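Periplasmic binding protein (Veillonella parvula, PDB 4MO9) probably captures a small solute, perhaps an iron chelate, outside the cell membrane and delivers it to an ABC importer, as TroA-like binding proteins do. Local coordinates at residues V202-V206 / G215-S219; N256-I262 / W299-A304. All blocks are in the same frame, centred on the assembly; numbering follows the deposited sequence.

After the N-terminal lobe and helix 171-194, the chain enters strand 201-206, turns through a loop and folds back at 215-219 to lie against the end of that strand; interaction 1 closes this short loop. Further on, helix 249-255 leads into interaction 2, where residues 256-262 enter strand 259-263 and are met, after helix 282-295, by 299-304 at the start of helix 303-306. The two closures follow in series and neither nest nor cross. They share one mixed sheet: strands 201-206 and 259-263 are neighbours, with Tyr203 N 2.9 Å from Ile259 O. Interaction 1 ties a loop to this sheet, interaction 2 a helix start.

Interaction 1. Residues V202-V206 / G215-S219; sequences VYLEV and GNSFS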
loop_
_atom_site.group_PDB
_atom_site.type_symbol
_atom_site.label_atom_id
_atom_site.label_comp_id
_atom_site.label_asym_id
_atom_site.label_seq_id
_atom_site.Cartn_x
_atom_site.Cartn_y
_atom_site.Cartn_z
ATOM N N VAL A 202 10.772 -2.415 -18.122
ATOM C CA VAL A 202 10.135 -3.320 -17.176
ATOM C C VAL A 202 8.688 -3.645 -17.557
ATOM O O VAL A 202 7.924 -2.755 -17.951
ATOM C CB VAL A 202 10.217 -2.758 -15.726
ATOM C CG1 VAL A 202 9.579 -1.379 -15.633
ATOM C CG2 VAL A 202 9.570 -3.704 -14.737
ATOM N N TYR A 203 8.323 -4.925 -17.463
ATOM C CA TYR A 203 6.927 -5.320 -17.586
ATOM C C TYR A 203 6.369 -5.592 -16.188
ATOM O O TYR A 203 6.950 -6.374 -15.425
ATOM C CB TYR A 203 6.755 -6.547 -18.496
ATOM C CG TYR A 203 5.368 -7.142 -18.403
ATOM C CD1 TYR A 203 4.244 -6.362 -18.647
ATOM C CD2 TYR A 203 5.178 -8.470 -18.042
ATOM C CE1 TYR A 203 2.965 -6.882 -18.538
ATOM C CE2 TYR A 203 3.903 -9.003 -17.929
ATOM C CZ TYR A 203 2.800 -8.204 -18.182
ATOM O OH TYR A 203 1.526 -8.719 -18.080
ATOM N N LEU A 204 5.257 -4.938 -15.854
ATOM C CA LEU A 204 4.668 -5.019 -14.517
ATOM C C LEU A 204 3.320 -5.717 -14.596
ATOM O O LEU A 204 2.507 -5.400 -15.466
ATOM C CB LEU A 204 4.455 -3.615 -13.944
ATOM C CG LEU A 204 5.643 -2.662 -13.823
ATOM C CD1 LEU A 204 5.153 -1.245 -13.490
ATOM C CD2 LEU A 204 6.595 -3.137 -12.744
ATOM N N GLU A 205 3.066 -6.668 -13.703
ATOM C CA GLU A 205 1.773 -7.349 -13.733
ATOM C C GLU A 205 1.341 -7.744 -12.329
ATOM O O GLU A 205 2.162 -8.242 -11.546
ATOM C CB GLU A 205 1.804 -8.593 -14.639
ATOM C CG GLU A 205 0.423 -9.259 -14.795
ATOM C CD GLU A 205 0.467 -10.624 -15.482
ATOM O OE1 GLU A 205 1.231 -10.796 -16.465
ATOM O OE2 GLU A 205 -0.287 -11.537 -15.055
ATOM N N VAL A 206 0.067 -7.498 -12.010
ATOM C CA VAL A 206 -0.527 -8.034 -10.787
ATOM C C VAL A 206 -0.787 -9.518 -11.038
ATOM O O VAL A 206 -1.565 -9.877 -11.940
ATOM C CB VAL A 206 -1.848 -7.330 -10.427
ATOM C CG1 VAL A 206 -2.293 -7.728 -9.017
ATOM C CG2 VAL A 206 -1.665 -5.818 -10.493
ATOM N N GLY A 215 -2.925 -10.765 -15.474
ATOM C CA GLY A 215 -3.512 -9.810 -14.561
ATOM C C GLY A 215 -3.351 -8.416 -15.144
ATOM O O GLY A 215 -2.877 -8.266 -16.280
ATOM N N ASN A 216 -3.745 -7.401 -14.379
ATOM C CA ASN A 216 -3.626 -6.022 -14.836
ATOM C C ASN A 216 -2.180 -5.563 -14.960
ATOM O O ASN A 216 -1.341 -5.896 -14.114
ATOM C CB ASN A 216 -4.365 -5.073 -13.881
ATOM C CG ASN A 216 -5.871 -5.215 -13.965
ATOM O OD1 ASN A 216 -6.418 -5.602 -14.998
ATOM N ND2 ASN A 216 -6.546 -4.894 -12.880
ATOM N N SER A 217 -1.892 -4.794 -16.009
ATOM C CA SER A 217 -0.613 -4.093 -16.101
ATOM C C SER A 217 -0.894 -2.625 -15.845
ATOM O O SER A 217 -1.964 -2.284 -15.331
ATOM C CB SER A 217 0.054 -4.287 -17.461
ATOM O OG SER A 217 1.396 -3.820 -17.425
ATOM N N PHE A 218 0.054 -1.751 -16.177
ATOM C CA PHE A 218 -0.050 -0.352 -15.747
ATOM C C PHE A 218 0.430 0.661 -16.788
ATOM O O PHE A 218 1.294 0.349 -17.612
ATOM C CB PHE A 218 0.758 -0.152 -14.455
ATOM C CG PHE A 218 0.279 -0.995 -13.296
ATOM C CD1 PHE A 218 0.762 -2.284 -13.103
ATOM C CD2 PHE A 218 -0.654 -0.493 -12.400
ATOM C CE1 PHE A 218 0.328 -3.057 -12.034
ATOM C CE2 PHE A 218 -1.098 -1.261 -11.325
ATOM C CZ PHE A 218 -0.607 -2.551 -11.151
ATOM N N SER A 219 -0.120 1.878 -16.742
ATOM C CA SER A 219 0.437 3.006 -17.490
ATOM C C SER A 219 1.693 3.456 -16.755
ATOM O O SER A 219 2.037 2.889 -15.717
ATOM C CB SER A 219 -0.539 4.173 -17.502
ATOM O OG SER A 219 -0.580 4.767 -16.216
HETATM O O HOH W 1 -1.164 -7.684 -18.293
#
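Ser217 OG gives its proton to Leu204 O at 2.8 Å, arriving in the carbonyl plane; chi1 of -169° sets OG anti to the backbone N, on the side of Leu204 O. Two residues further along the strand, Val206 N donates to Asn216 O at 3.0 Å. The third bond uses the Glu205 carboxylate: the side chain reaches out extended, and OE2 accepts Gly215 N at 2.8 Å in a nearly straight bond that comes from above the carboxylate plane. The other oxygen, OE1, takes Tyr203 OH at 2.6 Å and also a salt bridge from Arg296, which holds both ends of the carboxylate and fixes its rotation.

Packing is tight at two places. CG2 of Val206 comes within 3.5 Å of Phe218 CZ, the two side chains crossing at about a right angle, while Leu204 CB touches the same ring at CD1; Trp224 meets that ring too. Gly215 CA makes a CA-H...O contact of 3.3 Å with Val206 O, where a CB would clash. Within this buried contact a water bridges Tyr203 OH and Gly215 O. The looser side is the partly exposed Asn216, whose side chain comes no closer than 4.4 Å (CB to Val206 CG2). The result is a loop folded back on the C-terminal end of a parallel strand in the alpha/beta lobe of a periplasmic binding protein, the side chain of Val206 about 12 Å from the bound trimethylamine oxide.

Interaction 2. Residues N256-I262 / W299-A304; sequences NPDIIMI and WSDLKA
The Trp299 indole carries two methyls on one face, both offset toward the rim: Ile260 CD1, 4.2 Å from the centroid of the six-membered ring and 23° off its normal, a CH-pi contact, and Leu302 CD1. At the edge, close to the ring plane, Ile262 CD1 reaches CH2 at 4.2 Å. Ile260 is the middle of this cluster, since its CD1 also touches Leu302 CD1 while its CG1 lies 3.6 Å from Ala304 CB.

Polar contacts take over at the other end. Asn256 OD1 accepts Lys303 N at 2.8 Å on a lone pair in the carbonyl plane, its CG being swung anti to the backbone N (chi1 -163°). A water donates to the same OD1 and to Pro257 O and accepts from Ala304 N, which is met from this turn only through that water. An alanine here removes OD1, which would probably leave the helix start less firmly tied and the bridging water less well fixed. Lys303 bends at chi3 (70°) to run alongside Asp258, and NZ forms a salt bridge with OD1 at 2.7 Å, approaching from above the carboxylate plane.

Leu302 is the N-cap residue of helix 303-306, and the asparagine joins the helix's first turn to the loop entering a parallel strand of the alpha/beta lobe. That strand, 259-263, is hydrogen-bonded between strands 201-206 and 310-313; helix 324-334 packs on Ile259 and Met261, and helix 282-295 meets Ile262 and Trp299.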
loop_
_atom_site.group_PDB
_atom_site.type_symbol
_atom_site.label_atom_id
_atom_site.label_comp_id
_atom_site.label_asym_id
_atom_site.label_seq_id
_atom_site.Cartn_x
_atom_site.Cartn_y
_atom_site.Cartn_z
ATOM N N ASN A 256 10.197 -7.721 -25.189
ATOM C CA ASN A 256 11.302 -8.435 -24.544
ATOM C C ASN A 256 11.956 -7.590 -23.451
ATOM O O ASN A 256 13.104 -7.184 -23.576
ATOM C CB ASN A 256 12.343 -8.862 -25.588
ATOM C CG ASN A 256 13.277 -9.946 -25.079
ATOM O OD1 ASN A 256 12.964 -10.666 -24.125
ATOM N ND2 ASN A 256 14.433 -10.073 -25.721
ATOM N N PRO A 257 11.218 -7.315 -22.372
ATOM C CA PRO A 257 11.699 -6.339 -21.384
ATOM C C PRO A 257 12.938 -6.807 -20.615
ATOM O O PRO A 257 13.150 -8.020 -20.461
ATOM C CB PRO A 257 10.506 -6.193 -20.435
ATOM C CG PRO A 257 9.790 -7.522 -20.532
ATOM C CD PRO A 257 9.945 -7.946 -21.974
ATOM N N ASP A 258 13.747 -5.854 -20.148
ATOM C CA ASP A 258 14.919 -6.170 -19.329
ATOM C C ASP A 258 14.520 -6.861 -18.025
ATOM O O ASP A 258 15.223 -7.750 -17.540
ATOM C CB ASP A 258 15.699 -4.895 -18.989
ATOM C CG ASP A 258 16.367 -4.260 -20.207
ATOM O OD1 ASP A 258 16.906 -4.998 -21.061
ATOM O OD2 ASP A 258 16.355 -3.012 -20.297
ATOM N N ILE A 259 13.388 -6.440 -17.464
ATOM C CA ILE A 259 12.961 -6.876 -16.138
ATOM C C ILE A 259 11.456 -7.190 -16.159
ATOM O O ILE A 259 10.691 -6.532 -16.865
ATOM C CB ILE A 259 13.287 -5.771 -15.085
ATOM C CG1 ILE A 259 14.808 -5.591 -14.963
ATOM C CG2 ILE A 259 12.661 -6.068 -13.716
ATOM C CD1 ILE A 259 15.226 -4.351 -14.178
ATOM N N ILE A 260 11.049 -8.227 -15.427
ATOM C CA ILE A 260 9.632 -8.553 -15.241
ATOM C C ILE A 260 9.384 -8.553 -13.736
ATOM O O ILE A 260 10.192 -9.098 -12.972
ATOM C CB ILE A 260 9.286 -9.957 -15.809
ATOM C CG1 ILE A 260 9.299 -9.960 -17.344
ATOM C CG2 ILE A 260 7.913 -10.425 -15.312
ATOM C CD1 ILE A 260 9.163 -11.384 -17.972
HETATM N N MSE A 261 8.294 -7.932 -13.296
HETATM C CA MSE A 261 7.923 -8.006 -11.889
HETATM C C MSE A 261 6.452 -8.383 -11.782
HETATM O O MSE A 261 5.587 -7.686 -12.336
HETATM C CB MSE A 261 8.200 -6.677 -11.181
HETATM C CG MSE A 261 8.169 -6.797 -9.663
HETATM SE SE MSE A 261 8.500 -5.095 -8.760
HETATM C CE MSE A 261 10.157 -4.666 -9.716
ATOM N N ILE A 262 6.180 -9.505 -11.109
ATOM C CA ILE A 262 4.815 -9.999 -10.919
ATOM C C ILE A 262 4.372 -9.742 -9.481
ATOM O O ILE A 262 4.988 -10.267 -8.553
ATOM C CB ILE A 262 4.723 -11.521 -11.169
ATOM C CG1 ILE A 262 5.337 -11.899 -12.523
ATOM C CG2 ILE A 262 3.271 -11.994 -11.058
ATOM C CD1 ILE A 262 4.585 -11.344 -13.722
ATOM N N TRP A 299 7.677 -17.408 -22.800
ATOM C CA TRP A 299 8.353 -16.749 -21.675
ATOM C C TRP A 299 9.722 -17.359 -21.363
ATOM O O TRP A 299 10.626 -16.653 -20.919
ATOM C CB TRP A 299 7.477 -16.716 -20.417
ATOM C CG TRP A 299 6.519 -15.561 -20.395
ATOM C CD1 TRP A 299 5.764 -15.107 -21.440
ATOM C CD2 TRP A 299 6.233 -14.697 -19.286
ATOM N NE1 TRP A 299 5.014 -14.028 -21.044
ATOM C CE2 TRP A 299 5.286 -13.748 -19.730
ATOM C CE3 TRP A 299 6.674 -14.639 -17.960
ATOM C CZ2 TRP A 299 4.776 -12.752 -18.897
ATOM C CZ3 TRP A 299 6.169 -13.636 -17.127
ATOM C CH2 TRP A 299 5.226 -12.712 -17.601
ATOM N N SER A 300 9.874 -18.659 -21.631
ATOM C CA SER A 300 11.128 -19.367 -21.395
ATOM C C SER A 300 12.269 -18.712 -22.154
ATOM O O SER A 300 13.427 -18.780 -21.736
ATOM C CB SER A 300 11.008 -20.830 -21.860
ATOM O OG SER A 300 10.917 -21.715 -20.760
ATOM N N ASP A 301 11.924 -18.097 -23.283
ATOM C CA ASP A 301 12.897 -17.505 -24.197
ATOM C C ASP A 301 13.026 -16.003 -23.977
ATOM O O ASP A 301 13.764 -15.330 -24.695
ATOM C CB ASP A 301 12.478 -17.756 -25.644
ATOM C CG ASP A 301 12.448 -19.229 -25.998
ATOM O OD1 ASP A 301 13.358 -19.968 -25.567
ATOM O OD2 ASP A 301 11.514 -19.645 -26.718
ATOM N N LEU A 302 12.291 -15.476 -23.004
ATOM C CA LEU A 302 12.359 -14.045 -22.702
ATOM C C LEU A 302 13.697 -13.665 -22.080
ATOM O O LEU A 302 14.207 -14.363 -21.193
ATOM C CB LEU A 302 11.219 -13.615 -21.766
ATOM C CG LEU A 302 9.838 -13.441 -22.405
ATOM C CD1 LEU A 302 8.787 -13.039 -21.376
ATOM C CD2 LEU A 302 9.898 -12.424 -23.528
ATOM N N LYS A 303 14.259 -12.556 -22.552
ATOM C CA LYS A 303 15.479 -11.997 -21.994
ATOM C C LYS A 303 15.391 -11.889 -20.462
ATOM O O LYS A 303 16.343 -12.232 -19.758
ATOM C CB LYS A 303 15.732 -10.625 -22.627
ATOM C CG LYS A 303 16.946 -9.882 -22.102
ATOM C CD LYS A 303 17.230 -8.629 -22.928
ATOM C CE LYS A 303 16.173 -7.561 -22.715
ATOM N NZ LYS A 303 16.523 -6.285 -23.404
ATOM N N ALA A 304 14.249 -11.441 -19.945
ATOM C CA ALA A 304 14.091 -11.299 -18.499
ATOM C C ALA A 304 14.174 -12.639 -17.758
ATOM O O ALA A 304 14.700 -12.705 -16.639
ATOM C CB ALA A 304 12.791 -10.572 -18.159
HETATM O O HOH W 2 12.232 -10.423 -21.590
#